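Local coordinates for proto-oncogene vav (Homo sapiens, PDB 6NEW), which probably acts as a guanine nucleotide exchange factor for Rac-type GTPases, with DH, PH and zinc-binding C1 domains in its activated truncation, at residues A[267-279]-A[286-298]. Sequence-based numbering, arbitrary orientation.
Sequences DRYAFLLDKALLI and SYDLKDFVNLHSF
Strand 276-279 runs antiparallel to 286-294, their axes 4.8 Å apart, and L277 and V293 exchange a reciprocal pair of backbone hydrogen bonds, L277 N to V293 O at 3.0 Å and V293 N to L277 O at 2.9 Å. Further along, I279 O accepts from both K290 N and D291 N; two residues facing one make this a classic beta bulge. Beyond it 286-294 swings over strand 267-273, crossing it at 89°. There the face of Y287 receives the edge of F271, centroids 5.2 Å apart, in a T-shaped pair, while Y287 CE1 lies 3.4 Å from Y269 CG, the two tyrosine rings inclined at 34°. Tyrosine suits position 269, its ring meeting Y287 and its hydroxyl bonding D252. This turn of 286-294 across its neighbours belongs to the antiparallel meander of the PH-domain barrel, whose C-terminal helix 335-352 packs on L277 and L295. On the face carrying L277, branched I279 and V293 fit closely, CD1 to CG2 at 3.7 Å; just after the strand, L295 CD1 comes within 3.5 Å of L272 CD1. On the other sheet face, small A276 lets CZ of F292 approach its CB to 3.5 Å, and L278 lies alongside that ring, with L289 CD1 against CB of L278.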
loop_
_atom_site.group_PDB
_atom_site.type_symbol
_atom_site.label_atom_id
_atom_site.label_comp_id
_atom_site.label_asym_id
_atom_site.label_seq_id
_atom_site.Cartn_x
_atom_site.Cartn_y
_atom_site.Cartn_z
ATOM N N ASP A 267 35.864 -5.604 -0.610
ATOM C CA ASP A 267 34.666 -6.392 -0.354
ATOM C C ASP A 267 33.755 -5.543 0.479
ATOM O O ASP A 267 34.185 -4.963 1.481
ATOM C CB ASP A 267 35.002 -7.685 0.397
ATOM C CG ASP A 267 35.701 -8.702 -0.468
ATOM O OD1 ASP A 267 35.085 -9.166 -1.449
ATOM O OD2 ASP A 267 36.846 -9.061 -0.145
ATOM N N ARG A 268 32.515 -5.392 0.016
ATOM C CA ARG A 268 31.539 -4.532 0.675
ATOM C C ARG A 268 30.138 -5.129 0.601
ATOM O O ARG A 268 29.889 -6.084 -0.137
ATOM C CB ARG A 268 31.546 -3.112 0.028
ATOM C CG ARG A 268 32.786 -2.254 0.312
ATOM C CD ARG A 268 32.926 -1.880 1.767
ATOM N NE ARG A 268 34.037 -0.963 2.016
ATOM C CZ ARG A 268 35.270 -1.341 2.338
ATOM N NH1 ARG A 268 35.580 -2.626 2.438
ATOM N NH2 ARG A 268 36.205 -0.426 2.566
ATOM N N TYR A 269 29.238 -4.565 1.402
ATOM C CA TYR A 269 27.821 -4.875 1.417
ATOM C C TYR A 269 27.103 -3.558 1.148
ATOM O O TYR A 269 27.419 -2.551 1.772
ATOM C CB TYR A 269 27.375 -5.463 2.770
ATOM C CG TYR A 269 26.044 -6.170 2.662
ATOM C CD1 TYR A 269 24.844 -5.469 2.800
ATOM C CD2 TYR A 269 25.979 -7.526 2.380
ATOM C CE1 TYR A 269 23.613 -6.107 2.644
ATOM C CE2 TYR A 269 24.754 -8.169 2.204
ATOM C CZ TYR A 269 23.576 -7.462 2.361
ATOM O OH TYR A 269 22.377 -8.116 2.257
ATOM N N ALA A 270 26.173 -3.561 0.203
ATOM C CA ALA A 270 25.445 -2.361 -0.172
ATOM C C ALA A 270 23.946 -2.512 -0.051
ATOM O O ALA A 270 23.401 -3.587 -0.314
ATOM C CB ALA A 270 25.814 -1.954 -1.603
ATOM N N PHE A 271 23.281 -1.389 0.260
ATOM C CA PHE A 271 21.819 -1.240 0.328
ATOM C C PHE A 271 21.470 -0.110 -0.622
ATOM O O PHE A 271 21.927 1.026 -0.449
ATOM C CB PHE A 271 21.305 -0.883 1.746
ATOM C CG PHE A 271 21.619 -1.876 2.830
ATOM C CD1 PHE A 271 22.823 -1.816 3.520
ATOM C CD2 PHE A 271 20.692 -2.855 3.189
ATOM C CE1 PHE A 271 23.115 -2.744 4.522
ATOM C CE2 PHE A 271 20.979 -3.778 4.199
ATOM C CZ PHE A 271 22.181 -3.705 4.872
ATOM N N LEU A 272 20.683 -0.436 -1.633
ATOM C CA LEU A 272 20.237 0.548 -2.588
ATOM C C LEU A 272 18.796 0.878 -2.290
ATOM O O LEU A 272 17.964 -0.020 -2.214
ATOM C CB LEU A 272 20.389 0.039 -4.045
ATOM C CG LEU A 272 19.882 0.977 -5.143
ATOM C CD1 LEU A 272 20.643 2.250 -5.129
ATOM C CD2 LEU A 272 19.953 0.318 -6.506
ATOM N N LEU A 273 18.516 2.167 -2.137
ATOM C CA LEU A 273 17.184 2.720 -1.913
ATOM C C LEU A 273 16.989 3.701 -3.071
ATOM O O LEU A 273 17.928 3.868 -3.845
ATOM C CB LEU A 273 17.128 3.422 -0.534
ATOM C CG LEU A 273 17.265 2.483 0.675
ATOM C CD1 LEU A 273 18.669 2.495 1.219
ATOM C CD2 LEU A 273 16.287 2.850 1.771
ATOM N N ASP A 274 15.818 4.337 -3.215
ATOM C CA ASP A 274 15.540 5.269 -4.315
ATOM C C ASP A 274 16.535 6.418 -4.453
ATOM O O ASP A 274 16.934 6.742 -5.565
ATOM C CB ASP A 274 14.142 5.876 -4.155
ATOM C CG ASP A 274 12.980 4.930 -4.340
ATOM O OD1 ASP A 274 12.984 4.173 -5.329
ATOM O OD2 ASP A 274 12.010 5.029 -3.557
ATOM N N LYS A 275 16.891 7.051 -3.333
ATOM C CA LYS A 275 17.724 8.241 -3.274
ATOM C C LYS A 275 19.151 7.966 -2.735
ATOM O O LYS A 275 19.934 8.891 -2.575
ATOM C CB LYS A 275 17.019 9.262 -2.365
ATOM C CG LYS A 275 15.656 9.748 -2.846
ATOM C CD LYS A 275 15.012 10.512 -1.707
ATOM C CE LYS A 275 13.925 11.443 -2.137
ATOM N NZ LYS A 275 13.610 12.399 -1.048
ATOM N N ALA A 276 19.482 6.720 -2.379
ATOM C CA ALA A 276 20.804 6.498 -1.807
ATOM C C ALA A 276 21.354 5.118 -2.011
ATOM O O ALA A 276 20.609 4.150 -2.171
ATOM C CB ALA A 276 20.782 6.792 -0.311
ATOM N N LEU A 277 22.682 5.035 -1.959
ATOM C CA LEU A 277 23.427 3.798 -1.968
ATOM C C LEU A 277 24.313 3.877 -0.740
ATOM O O LEU A 277 25.039 4.854 -0.564
ATOM C CB LEU A 277 24.256 3.614 -3.255
ATOM C CG LEU A 277 25.042 2.313 -3.320
ATOM C CD1 LEU A 277 24.157 1.158 -3.703
ATOM C CD2 LEU A 277 26.231 2.428 -4.231
ATOM N N LEU A 278 24.156 2.901 0.155
ATOM C CA LEU A 278 24.892 2.775 1.409
ATOM C C LEU A 278 25.908 1.681 1.201
ATOM O O LEU A 278 25.542 0.546 0.907
ATOM C CB LEU A 278 23.928 2.390 2.548
ATOM C CG LEU A 278 23.135 3.527 3.206
ATOM C CD1 LEU A 278 21.864 3.805 2.459
ATOM C CD2 LEU A 278 22.749 3.143 4.612
ATOM N N ILE A 279 27.185 2.048 1.231
ATOM C CA ILE A 279 28.286 1.109 1.044
ATOM C C ILE A 279 28.835 0.826 2.438
ATOM O O ILE A 279 29.383 1.709 3.110
ATOM C CB ILE A 279 29.353 1.614 0.024
ATOM C CG1 ILE A 279 28.717 1.876 -1.360
ATOM C CG2 ILE A 279 30.518 0.621 -0.098
ATOM C CD1 ILE A 279 29.402 3.002 -2.131
ATOM N N SER A 286 26.786 -6.510 12.711
ATOM C CA SER A 286 26.330 -5.281 12.059
ATOM C C SER A 286 27.129 -4.896 10.785
ATOM O O SER A 286 28.262 -5.347 10.582
ATOM C CB SER A 286 26.375 -4.128 13.058
ATOM O OG SER A 286 27.705 -3.895 13.495
ATOM N N TYR A 287 26.515 -4.043 9.938
ATOM C CA TYR A 287 27.109 -3.492 8.724
ATOM C C TYR A 287 27.557 -2.089 9.098
ATOM O O TYR A 287 26.755 -1.317 9.609
ATOM C CB TYR A 287 26.070 -3.431 7.587
ATOM C CG TYR A 287 25.413 -4.753 7.241
ATOM C CD1 TYR A 287 25.988 -5.616 6.312
ATOM C CD2 TYR A 287 24.163 -5.087 7.751
ATOM C CE1 TYR A 287 25.377 -6.824 5.971
ATOM C CE2 TYR A 287 23.534 -6.285 7.404
ATOM C CZ TYR A 287 24.153 -7.157 6.522
ATOM O OH TYR A 287 23.545 -8.341 6.164
ATOM N N ASP A 288 28.839 -1.775 8.914
ATOM C CA ASP A 288 29.350 -0.453 9.252
ATOM C C ASP A 288 29.405 0.437 8.011
ATOM O O ASP A 288 30.071 0.097 7.043
ATOM C CB ASP A 288 30.702 -0.528 9.982
ATOM C CG ASP A 288 31.065 0.782 10.666
ATOM O OD1 ASP A 288 30.498 1.066 11.751
ATOM O OD2 ASP A 288 31.885 1.541 10.103
ATOM N N LEU A 289 28.669 1.556 8.034
ATOM C CA LEU A 289 28.591 2.505 6.924
ATOM C C LEU A 289 29.932 3.183 6.654
ATOM O O LEU A 289 30.495 3.816 7.546
ATOM C CB LEU A 289 27.442 3.521 7.113
ATOM C CG LEU A 289 27.243 4.534 5.975
ATOM C CD1 LEU A 289 26.624 3.889 4.752
ATOM C CD2 LEU A 289 26.429 5.720 6.431
ATOM N N LYS A 290 30.452 3.001 5.421
ATOM C CA LYS A 290 31.752 3.515 4.971
ATOM C C LYS A 290 31.579 4.636 3.968
ATOM O O LYS A 290 32.297 5.634 4.024
ATOM C CB LYS A 290 32.604 2.384 4.346
ATOM C CG LYS A 290 32.874 1.173 5.264
ATOM C CD LYS A 290 34.180 1.299 6.062
ATOM C CE LYS A 290 33.971 1.872 7.448
ATOM N NZ LYS A 290 35.254 2.179 8.130
ATOM N N ASP A 291 30.620 4.470 3.043
ATOM C CA ASP A 291 30.371 5.445 2.002
ATOM C C ASP A 291 28.883 5.656 1.761
ATOM O O ASP A 291 28.145 4.705 1.496
ATOM C CB ASP A 291 31.079 5.001 0.709
ATOM C CG ASP A 291 31.779 6.093 -0.091
ATOM O OD1 ASP A 291 31.261 7.238 -0.122
ATOM O OD2 ASP A 291 32.795 5.783 -0.753
ATOM N N PHE A 292 28.453 6.921 1.831
ATOM C CA PHE A 292 27.081 7.309 1.544
ATOM C C PHE A 292 27.025 8.054 0.197
ATOM O O PHE A 292 27.569 9.149 0.063
ATOM C CB PHE A 292 26.473 8.136 2.694
ATOM C CG PHE A 292 24.974 8.264 2.583
ATOM C CD1 PHE A 292 24.134 7.310 3.151
ATOM C CD2 PHE A 292 24.396 9.331 1.893
ATOM C CE1 PHE A 292 22.747 7.417 3.028
ATOM C CE2 PHE A 292 23.008 9.445 1.790
ATOM C CZ PHE A 292 22.199 8.484 2.353
ATOM N N VAL A 293 26.373 7.450 -0.790
ATOM C CA VAL A 293 26.226 7.998 -2.143
ATOM C C VAL A 293 24.802 8.536 -2.343
ATOM O O VAL A 293 23.866 7.761 -2.198
ATOM C CB VAL A 293 26.595 6.918 -3.221
ATOM C CG1 VAL A 293 26.522 7.496 -4.624
ATOM C CG2 VAL A 293 27.976 6.302 -2.967
ATOM N N ASN A 294 24.628 9.861 -2.604
ATOM C CA ASN A 294 23.314 10.469 -2.881
ATOM C C ASN A 294 23.139 10.268 -4.358
ATOM O O ASN A 294 23.956 10.755 -5.125
ATOM C CB ASN A 294 23.293 11.983 -2.566
ATOM C CG ASN A 294 23.473 12.320 -1.116
ATOM O OD1 ASN A 294 22.522 12.296 -0.335
ATOM N ND2 ASN A 294 24.695 12.654 -0.725
ATOM N N LEU A 295 22.142 9.527 -4.782
ATOM C CA LEU A 295 21.989 9.267 -6.216
ATOM C C LEU A 295 21.464 10.453 -7.077
ATOM O O LEU A 295 21.410 10.304 -8.305
ATOM C CB LEU A 295 21.148 8.010 -6.451
ATOM C CG LEU A 295 21.744 6.735 -5.882
ATOM C CD1 LEU A 295 20.728 5.642 -5.915
ATOM C CD2 LEU A 295 23.065 6.327 -6.624
ATOM N N HIS A 296 21.118 11.609 -6.444
ATOM C CA HIS A 296 20.635 12.834 -7.108
ATOM C C HIS A 296 21.695 13.395 -8.119
ATOM O O HIS A 296 21.336 14.098 -9.060
ATOM C CB HIS A 296 20.216 13.922 -6.074
ATOM C CG HIS A 296 18.946 13.667 -5.287
ATOM N ND1 HIS A 296 18.976 13.187 -3.984
ATOM C CD2 HIS A 296 17.661 13.964 -5.596
ATOM C CE1 HIS A 296 17.714 13.156 -3.574
ATOM N NE2 HIS A 296 16.887 13.591 -4.516
ATOM N N SER A 297 22.988 13.061 -7.923
ATOM C CA SER A 297 24.113 13.530 -8.752
ATOM C C SER A 297 24.976 12.386 -9.284
ATOM O O SER A 297 26.149 12.601 -9.561
ATOM C CB SER A 297 25.017 14.474 -7.965
ATOM O OG SER A 297 24.333 15.571 -7.384
ATOM N N PHE A 298 24.421 11.181 -9.422
ATOM C CA PHE A 298 25.160 10.035 -9.943
ATOM C C PHE A 298 24.459 9.407 -11.127
ATOM O O PHE A 298 23.232 9.388 -11.203
ATOM C CB PHE A 298 25.454 8.981 -8.853
ATOM C CG PHE A 298 26.648 9.323 -7.984
ATOM C CD1 PHE A 298 26.528 10.225 -6.929
ATOM C CD2 PHE A 298 27.902 8.772 -8.244
ATOM C CE1 PHE A 298 27.642 10.569 -6.149
ATOM C CE2 PHE A 298 29.011 9.095 -7.455
ATOM C CZ PHE A 298 28.876 9.987 -6.407
#